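Side-chain contact in polyketide synthase PksJ (Bacillus subtilis subsp. subtilis, PDB 4J1Q), which contains a ketoreductase domain that binds NADPH and stereoselectively reduces alpha- and beta-keto groups of intermediates on the bacillaene assembly line: residues E363-L368 / G376-F381. Sequence-based numbering, arbitrary orientation.
Sequences EYRRSL and GSTISF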
# COMPACT_ATOMS: atom_id res chain seq x y z
N GLU A 363 4.95 -8.66 -0.21
CA GLU A 363 4.99 -10.09 0.08
C GLU A 363 5.01 -10.91 -1.20
O GLU A 363 5.73 -11.91 -1.30
CB GLU A 363 3.82 -10.53 0.97
CG GLU A 363 3.99 -11.93 1.57
CD GLU A 363 5.04 -12.00 2.67
OE1 GLU A 363 4.68 -11.80 3.85
OE2 GLU A 363 6.22 -12.30 2.38
N TYR A 364 4.22 -10.49 -2.18
CA TYR A 364 4.15 -11.20 -3.44
C TYR A 364 5.49 -11.19 -4.19
O TYR A 364 5.88 -12.19 -4.78
CB TYR A 364 3.04 -10.61 -4.30
CG TYR A 364 3.19 -10.87 -5.77
CD1 TYR A 364 2.86 -12.11 -6.33
CD2 TYR A 364 3.61 -9.86 -6.62
CE1 TYR A 364 2.98 -12.33 -7.68
CE2 TYR A 364 3.74 -10.07 -7.98
CZ TYR A 364 3.42 -11.30 -8.51
OH TYR A 364 3.52 -11.47 -9.87
N ARG A 365 6.21 -10.08 -4.11
CA ARG A 365 7.53 -10.02 -4.71
C ARG A 365 8.54 -10.93 -4.01
O ARG A 365 9.34 -11.61 -4.67
CB ARG A 365 8.06 -8.58 -4.81
CG ARG A 365 8.89 -8.34 -6.07
CD ARG A 365 9.39 -6.91 -6.16
NE ARG A 365 10.74 -6.78 -5.62
CZ ARG A 365 11.85 -7.00 -6.32
NH1 ARG A 365 11.81 -7.32 -7.61
NH2 ARG A 365 13.02 -6.87 -5.71
N ARG A 366 8.49 -11.00 -2.68
CA ARG A 366 9.41 -11.85 -1.93
C ARG A 366 9.29 -13.31 -2.35
O ARG A 366 10.29 -14.01 -2.49
CB ARG A 366 9.19 -11.73 -0.42
CG ARG A 366 9.38 -10.32 0.11
CD ARG A 366 9.95 -10.33 1.51
NE ARG A 366 10.67 -9.08 1.78
CZ ARG A 366 11.01 -8.66 2.99
NH1 ARG A 366 10.74 -9.40 4.05
NH2 ARG A 366 11.63 -7.49 3.15
N SER A 367 8.06 -13.76 -2.52
CA SER A 367 7.78 -15.13 -2.93
C SER A 367 8.41 -15.38 -4.28
O SER A 367 9.02 -16.42 -4.52
CB SER A 367 6.25 -15.34 -2.99
OG SER A 367 5.89 -16.55 -3.61
N LEU A 368 8.31 -14.39 -5.16
CA LEU A 368 8.90 -14.48 -6.47
C LEU A 368 10.41 -14.60 -6.38
O LEU A 368 11.02 -15.36 -7.13
CB LEU A 368 8.52 -13.26 -7.30
CG LEU A 368 7.20 -13.39 -8.07
CD1 LEU A 368 6.83 -12.05 -8.70
CD2 LEU A 368 7.34 -14.49 -9.12
N GLY A 376 16.76 -9.16 -4.99
CA GLY A 376 16.87 -8.15 -3.93
C GLY A 376 15.69 -8.08 -2.96
O GLY A 376 14.59 -8.54 -3.27
N SER A 377 15.92 -7.48 -1.80
CA SER A 377 14.92 -7.50 -0.73
C SER A 377 13.83 -6.44 -0.94
O SER A 377 14.12 -5.30 -1.31
CB SER A 377 15.59 -7.33 0.63
OG SER A 377 15.83 -5.96 0.88
N THR A 378 12.59 -6.82 -0.64
CA THR A 378 11.44 -5.95 -0.91
C THR A 378 10.78 -5.51 0.38
O THR A 378 10.40 -6.34 1.20
CB THR A 378 10.38 -6.68 -1.75
OG1 THR A 378 11.01 -7.35 -2.84
CG2 THR A 378 9.39 -5.70 -2.30
N ILE A 379 10.58 -4.21 0.52
CA ILE A 379 9.94 -3.66 1.70
C ILE A 379 8.93 -2.61 1.29
O ILE A 379 9.21 -1.80 0.41
CB ILE A 379 10.98 -3.01 2.64
CG1 ILE A 379 12.06 -4.02 3.00
CG2 ILE A 379 10.31 -2.49 3.91
CD1 ILE A 379 13.23 -3.41 3.74
N SER A 380 7.80 -2.57 1.98
CA SER A 380 6.87 -1.46 1.87
C SER A 380 6.79 -0.74 3.22
O SER A 380 6.64 -1.40 4.26
CB SER A 380 5.49 -1.98 1.45
OG SER A 380 4.54 -0.92 1.19
N PHE A 381 6.98 0.58 3.22
CA PHE A 381 6.93 1.34 4.46
C PHE A 381 5.57 2.03 4.53
O PHE A 381 5.23 2.81 3.63
CB PHE A 381 8.06 2.39 4.53
CG PHE A 381 9.43 1.83 4.81
CD1 PHE A 381 10.21 1.30 3.79
CD2 PHE A 381 9.97 1.88 6.08
CE1 PHE A 381 11.50 0.81 4.04
CE2 PHE A 381 11.25 1.39 6.34
CZ PHE A 381 12.02 0.87 5.31
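Arg365 and Arg366, successive residues of one helix, take Thr378 by its hydroxyl and by its carbonyl. Followed outward, the Arg365 chain keeps to the threonine: CB lies 3.8 Å from Thr378 OG1 and 4.0 Å from Thr378 CG2, CG stays near OG1, and CD repeats both approaches. A bend at chi3 then turns the head so that NE donates to Thr378 OG1 at 2.9 Å; the N-H···O angle of 139° and a 26° tilt of the oxygen from the guanidinium plane show a bent bond. CZ follows, 3.6 Å from Thr378 OG1, while Thr378 CG2 meets the guanidinium edge in plane. At the tip, NH2 is hydrogen-bonded to Phe375 O and NH1 forms a salt bridge with Asp322, so all three nitrogens of this buried head have a partner. Arg366, CG beside its backbone N and the chain bent at chi2, brings its guanidinium to Thr378 O, where the NH2 bond is weak, 2.6 Å long but bent to 119°; the same NH2 touches Ile379 CG1 and forms a salt bridge with Asp426. Segments 363-368 and 377-381 run antiparallel, axes 7.9 Å apart, where helix 349-370 packs on the ketoreductase Rossmann-fold sheet; strand 377-383 lies between strands 332-338 and 429-435.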